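Local coordinates for adhesin A (Fusobacterium nucleatum, PDB 3ETZ), which is a bacterial adhesin, probably serving in attachment to host cells, and folds as a long antiparallel helical hairpin, at residues A[27-30]-A[31-34]; A[99-102]-A[103-107]. The protein carries 1 engineered substitution. All blocks are in the same frame, centred on the assembly; numbering follows the deposited sequence.

Interaction 1. Residues A[27-30]-A[31-34]; sequences ARFN and EERA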
ATOM      1  N   ALA A  27     -15.750   7.808  10.608  1.00 24.48           N
ATOM      2  CA  ALA A  27     -15.705   6.432  10.134  1.00 26.88           C
ATOM      3  C   ALA A  27     -14.760   6.310   8.923  1.00 27.55           C
ATOM      4  O   ALA A  27     -14.033   5.308   8.780  1.00 29.04           O
ATOM      5  CB  ALA A  27     -17.138   5.959   9.765  1.00 25.37           C
ATOM      6  N   ARG A  28     -14.775   7.330   8.061  1.00 27.34           N
ATOM      7  CA  ARG A  28     -13.925   7.394   6.867  1.00 29.86           C
ATOM      8  C   ARG A  28     -12.455   7.423   7.318  1.00 30.65           C
ATOM      9  O   ARG A  28     -11.594   6.716   6.778  1.00 27.76           O
ATOM     10  CB  ARG A  28     -14.220   8.680   6.091  1.00 33.14           C
ATOM     11  CG  ARG A  28     -14.191   8.596   4.566  1.00 42.75           C
ATOM     12  CD  ARG A  28     -12.839   8.352   3.955  1.00 44.31           C
ATOM     13  NE  ARG A  28     -12.792   7.005   3.419  1.00 49.94           N
ATOM     14  CZ  ARG A  28     -11.959   6.572   2.473  1.00 52.09           C
ATOM     15  NH1 ARG A  28     -11.068   7.380   1.913  1.00 51.51           N
ATOM     16  NH2 ARG A  28     -12.009   5.300   2.106  1.00 53.29           N
ATOM     17  N   PHE A  29     -12.169   8.261   8.304  1.00 27.61           N
ATOM     18  CA  PHE A  29     -10.809   8.334   8.806  1.00 30.37           C
ATOM     19  C   PHE A  29     -10.366   6.978   9.376  1.00 28.81           C
ATOM     20  O   PHE A  29      -9.241   6.526   9.124  1.00 26.87           O
ATOM     21  CB  PHE A  29     -10.682   9.407   9.894  1.00 32.33           C
ATOM     22  CG  PHE A  29      -9.312   9.457  10.525  1.00 34.53           C
ATOM     23  CD1 PHE A  29      -8.306  10.228   9.971  1.00 37.19           C
ATOM     24  CD2 PHE A  29      -9.036   8.712  11.665  1.00 36.52           C
ATOM     25  CE1 PHE A  29      -7.020  10.259  10.548  1.00 37.45           C
ATOM     26  CE2 PHE A  29      -7.762   8.734  12.249  1.00 38.65           C
ATOM     27  CZ  PHE A  29      -6.755   9.518  11.680  1.00 36.91           C
ATOM     28  N   ASN A  30     -11.241   6.323  10.137  1.00 27.60           N
ATOM     29  CA  ASN A  30     -10.896   5.036  10.720  1.00 27.31           C
ATOM     30  C   ASN A  30     -10.643   4.000   9.623  1.00 26.96           C
ATOM     31  O   ASN A  30      -9.798   3.122   9.766  1.00 22.92           O
ATOM     32  CB  ASN A  30     -12.022   4.526  11.651  1.00 30.57           C
ATOM     33  CG  ASN A  30     -12.162   5.352  12.920  1.00 32.58           C
ATOM     34  OD1 ASN A  30     -13.185   5.287  13.616  1.00 34.80           O
ATOM     35  ND2 ASN A  30     -11.145   6.129  13.223  1.00 31.44           N
ATOM     36  N   GLU A  31     -11.415   4.074   8.545  1.00 27.76           N
ATOM     37  CA  GLU A  31     -11.257   3.134   7.437  1.00 28.31           C
ATOM     38  C   GLU A  31      -9.894   3.362   6.752  1.00 26.86           C
ATOM     39  O   GLU A  31      -9.198   2.404   6.401  1.00 26.84           O
ATOM     40  CB  GLU A  31     -12.424   3.311   6.440  1.00 29.25           C
ATOM     41  CG  GLU A  31     -12.267   2.657   5.057  1.00 34.96           C
ATOM     42  CD  GLU A  31     -12.191   1.131   5.095  1.00 41.06           C
ATOM     43  OE1 GLU A  31     -12.838   0.511   5.975  1.00 42.13           O
ATOM     44  OE2 GLU A  31     -11.501   0.552   4.215  1.00 40.65           O
ATOM     45  N   GLU A  32      -9.512   4.617   6.581  1.00 27.05           N
ATOM     46  CA  GLU A  32      -8.223   4.947   5.951  1.00 31.57           C
ATOM     47  C   GLU A  32      -7.066   4.437   6.816  1.00 31.10           C
ATOM     48  O   GLU A  32      -6.014   4.003   6.302  1.00 27.96           O
ATOM     49  CB  GLU A  32      -8.083   6.453   5.759  1.00 33.83           C
ATOM     50  CG  GLU A  32      -9.091   7.056   4.788  1.00 38.88           C
ATOM     51  CD  GLU A  32      -9.185   8.585   4.913  1.00 44.14           C
ATOM     52  OE1 GLU A  32      -8.670   9.149   5.912  1.00 44.34           O
ATOM     53  OE2 GLU A  32      -9.793   9.225   4.025  1.00 46.08           O
ATOM     54  N   ARG A  33      -7.285   4.459   8.130  1.00 31.12           N
ATOM     55  CA  ARG A  33      -6.271   4.005   9.071  1.00 31.64           C
ATOM     56  C   ARG A  33      -6.110   2.503   8.966  1.00 31.94           C
ATOM     57  O   ARG A  33      -4.984   1.994   8.959  1.00 30.72           O
ATOM     58  CB  ARG A  33      -6.651   4.390  10.513  1.00 33.62           C
ATOM     59  CG  ARG A  33      -5.802   3.704  11.590  1.00 37.94           C
ATOM     60  CD  ARG A  33      -6.165   4.211  12.994  1.00 42.22           C
ATOM     61  NE  ARG A  33      -5.598   5.536  13.235  1.00 49.94           N
ATOM     62  CZ  ARG A  33      -5.891   6.316  14.275  1.00 53.23           C
ATOM     63  NH1 ARG A  33      -6.764   5.922  15.200  1.00 56.54           N
ATOM     64  NH2 ARG A  33      -5.300   7.498  14.394  1.00 54.18           N
ATOM     65  N   ALA A  34      -7.233   1.788   8.892  1.00 29.53           N
ATOM     66  CA  ALA A  34      -7.178   0.349   8.781  1.00 28.92           C
ATOM     67  C   ALA A  34      -6.520  -0.048   7.454  1.00 28.79           C
ATOM     68  O   ALA A  34      -5.854  -1.093   7.372  1.00 29.76           O
ATOM     69  CB  ALA A  34      -8.578  -0.240   8.893  1.00 31.93           C
TER
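Arg28 and Glu32 lie one turn apart on helix 5-63 and form a salt bridge. NH1 of Arg28 sits 3.1 Å from OE2 of Glu32. The bond is weak, because the N-H points well off the oxygen, with an angle of 127°. The two flat groups stand steeply to each other, their planes 79° apart. The Arg28 chain bends at chi2 and chi3 and runs forward along the helix toward Glu32, and this lays one guanidinium face over CG of Glu32. Glu32 OE2 also lies 3.2 Å from CD of Arg28. NH2 of Arg28 points to the other neighbour and comes 4.0 Å from CG of Glu31, with no contact between the charged ends.

Phe29 and Arg33 make the second i to i+4 pair. Both chi1 torsions put CG anti to the backbone N, and the two chains run out on the same flank, facing helix 70-108. The ring does not stack on the guanidinium. It turns its edge to it: CE2 of Phe29 lies over one guanidinium face, and NH2 of Arg33 is 3.5 Å from that carbon, near the ring plane.

Backbone N-H groups of Glu31 to Ala34 bond to the carbonyls of Ala27 to Asn30. Beside this regular ladder, the side-chain chemistry is modest. The salt bridge is bent and near the surface, and its opposite charges would at most attract each other loosely. Phe29 meets the cation with its C-H edge, so its pi face is not presented to the charge. This is van der Waals packing of a charged group against an aromatic edge, not a cation-pi stack.

Interaction 2. Residues A[99-102]-A[103-107]; sequences SDFE and KIQAL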
ATOM      1  N   SER A  99       1.969   6.681   3.169  1.00 34.21           N
ATOM      2  CA  SER A  99       2.388   8.072   3.049  1.00 36.79           C
ATOM      3  C   SER A  99       1.173   9.024   3.029  1.00 38.39           C
ATOM      4  O   SER A  99       1.136  10.034   3.742  1.00 38.04           O
ATOM      5  CB  SER A  99       3.194   8.232   1.767  1.00 37.14           C
ATOM      6  OG  SER A  99       3.495   9.589   1.543  1.00 44.48           O
ATOM      7  N   ASP A 100       0.187   8.713   2.204  1.00 38.16           N
ATOM      8  CA  ASP A 100      -0.990   9.552   2.160  1.00 41.27           C
ATOM      9  C   ASP A 100      -1.677   9.613   3.520  1.00 41.74           C
ATOM     10  O   ASP A 100      -2.123  10.678   3.930  1.00 42.50           O
ATOM     11  CB  ASP A 100      -1.961   9.052   1.100  1.00 42.48           C
ATOM     12  CG  ASP A 100      -1.426   9.251  -0.295  1.00 48.43           C
ATOM     13  OD1 ASP A 100      -0.514  10.097  -0.461  1.00 51.51           O
ATOM     14  OD2 ASP A 100      -1.918   8.576  -1.226  1.00 51.80           O
ATOM     15  N   PHE A 101      -1.754   8.492   4.236  1.00 42.49           N
ATOM     16  CA  PHE A 101      -2.422   8.524   5.533  1.00 41.37           C
ATOM     17  C   PHE A 101      -1.643   9.319   6.587  1.00 43.99           C
ATOM     18  O   PHE A 101      -2.255   9.935   7.475  1.00 42.35           O
ATOM     19  CB  PHE A 101      -2.680   7.122   6.077  1.00 39.61           C
ATOM     20  CG  PHE A 101      -3.368   7.130   7.414  1.00 39.52           C
ATOM     21  CD1 PHE A 101      -4.712   7.480   7.518  1.00 39.49           C
ATOM     22  CD2 PHE A 101      -2.649   6.878   8.584  1.00 39.51           C
ATOM     23  CE1 PHE A 101      -5.336   7.584   8.770  1.00 38.05           C
ATOM     24  CE2 PHE A 101      -3.262   6.980   9.837  1.00 41.54           C
ATOM     25  CZ  PHE A 101      -4.614   7.337   9.926  1.00 41.13           C
ATOM     26  N   GLU A 102      -0.308   9.293   6.523  1.00 42.91           N
ATOM     27  CA  GLU A 102       0.477  10.051   7.496  1.00 45.19           C
ATOM     28  C   GLU A 102       0.265  11.533   7.220  1.00 46.35           C
ATOM     29  O   GLU A 102       0.051  12.309   8.147  1.00 47.75           O
ATOM     30  CB  GLU A 102       1.970   9.689   7.421  1.00 43.92           C
ATOM     31  CG  GLU A 102       2.261   8.249   7.826  1.00 44.22           C
ATOM     32  CD  GLU A 102       3.745   7.889   7.787  1.00 47.04           C
ATOM     33  OE1 GLU A 102       4.477   8.426   6.923  1.00 48.81           O
ATOM     34  OE2 GLU A 102       4.171   7.046   8.610  1.00 45.65           O
ATOM     35  N   LYS A 103       0.294  11.923   5.948  1.00 48.04           N
ATOM     36  CA  LYS A 103       0.082  13.323   5.594  1.00 51.11           C
ATOM     37  C   LYS A 103      -1.293  13.809   6.080  1.00 53.50           C
ATOM     38  O   LYS A 103      -1.372  14.787   6.827  1.00 53.26           O
ATOM     39  CB  LYS A 103       0.199  13.534   4.074  1.00 51.83           C
ATOM     40  CG  LYS A 103       1.620  13.371   3.517  1.00 56.86           C
ATOM     41  CD  LYS A 103       1.696  13.710   2.021  1.00 60.31           C
ATOM     42  CE  LYS A 103       1.406  15.199   1.772  1.00 63.94           C
ATOM     43  NZ  LYS A 103       1.389  15.584   0.320  1.00 65.12           N
ATOM     44  N   ILE A 104      -2.372  13.130   5.676  1.00 52.52           N
ATOM     45  CA  ILE A 104      -3.701  13.559   6.099  1.00 54.91           C
ATOM     46  C   ILE A 104      -3.793  13.578   7.627  1.00 54.93           C
ATOM     47  O   ILE A 104      -4.457  14.435   8.204  1.00 54.45           O
ATOM     48  CB  ILE A 104      -4.838  12.660   5.487  1.00 56.31           C
ATOM     49  CG1 ILE A 104      -6.206  13.304   5.738  1.00 59.54           C
ATOM     50  CG2 ILE A 104      -4.845  11.289   6.121  1.00 56.93           C
ATOM     51  CD1 ILE A 104      -7.381  12.628   5.008  1.00 62.72           C
ATOM     52  N   GLN A 105      -3.101  12.651   8.276  1.00 56.30           N
ATOM     53  CA  GLN A 105      -3.087  12.555   9.733  1.00 58.72           C
ATOM     54  C   GLN A 105      -2.391  13.782  10.332  1.00 60.93           C
ATOM     55  O   GLN A 105      -2.658  14.173  11.472  1.00 61.09           O
ATOM     56  CB  GLN A 105      -2.345  11.292  10.150  1.00 58.37           C
ATOM     57  CG  GLN A 105      -2.440  10.928  11.609  1.00 59.25           C
ATOM     58  CD  GLN A 105      -1.824   9.571  11.889  1.00 60.07           C
ATOM     59  OE1 GLN A 105      -2.064   8.969  12.929  1.00 60.48           O
ATOM     60  NE2 GLN A 105      -1.020   9.082  10.953  1.00 62.41           N
ATOM     61  N   ALA A 106      -1.494  14.382   9.555  1.00 61.47           N
ATOM     62  CA  ALA A 106      -0.775  15.568  10.000  1.00 64.04           C
ATOM     63  C   ALA A 106      -1.670  16.789   9.824  1.00 65.15           C
ATOM     64  O   ALA A 106      -1.828  17.588  10.748  1.00 65.38           O
ATOM     65  CB  ALA A 106       0.507  15.737   9.192  1.00 62.23           C
ATOM     66  N   LEU A 107      -2.250  16.925   8.632  1.00 67.28           N
ATOM     67  CA  LEU A 107      -3.141  18.043   8.313  1.00 69.00           C
ATOM     68  C   LEU A 107      -4.239  18.206   9.369  1.00 69.99           C
ATOM     69  O   LEU A 107      -4.454  19.302   9.892  1.00 70.98           O
ATOM     70  CB  LEU A 107      -3.784  17.836   6.941  1.00 69.09           C
ATOM     71  CG  LEU A 107      -2.878  17.761   5.712  1.00 69.26           C
ATOM     72  CD1 LEU A 107      -3.737  17.474   4.483  1.00 69.36           C
ATOM     73  CD2 LEU A 107      -2.113  19.067   5.536  1.00 69.82           C
TER
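Phe101 and Gln105 meet one turn apart on helix 70-108. The amide of Gln105 lies alongside the ring, with NE2 of Gln105 3.3 Å from CE2 of Phe101. Ring and amide planes are 49° apart, an oblique approach that is neither a flat stack nor a T-shape. Behind the amide, CB of Gln105 sits over one ring face. That CB also lies 3.0 Å from the carbonyl O of Phe101, a close fit. Ile104 comes to the same ring from three residues on. Its CG2 is 4.1 Å from CD1 of Phe101 and 3.2 Å from O of Phe101.

Torsions set these positions. CG of Phe101 is anti to the backbone N (chi1 180°), and the ring therefore swings along the helix toward Gln105. Gln105 is extended throughout and runs past the ring. CG2 of Ile104 lies between its own backbone N and carbonyl carbon, which turns it back to the preceding turn.

The backbone holds the scaffold. The N-H groups of Lys103 and Ile104 bond almost straight to O of Ser99 and O of Asp100. The bond from Gln105 N to Phe101 O is more bent (N-H...O 142°). The next, from Ala106 N to Glu102 O, is weak. O of Lys103 accepts from both Ala106 N and Leu107 N, as the helix nears its end at 108.

Further out, Phe101 touches Ala36 of helix 5-63, and Glu102 OE2 forms a salt bridge to Arg40. Phe101 is thus buried between the two antiparallel helices, while polar and charged chains such as Gln105 and Glu102 line the edges, as in an antiparallel helix-loop-helix hairpin.

From the N terminus, interaction 1 comes first, within helix 5-63. The chain then runs on to the hairpin turn after residue 63 and returns along helix 70-108 to interaction 2. Each contact spans one helical turn and closes no larger loop. They are in series, neither nested nor crossed. The hairpin brings them side by side, and the centres of interaction 1 and interaction 2 are about 12 Å apart. CZ of Phe29 lies 3.5 Å from CZ of Phe101, with the rings inclined by about 45°. CB of Arg33 packs on Phe101, and Glu32 meets Ile104. Together they tie the C-terminal end of helix 70-108 to the middle of helix 5-63.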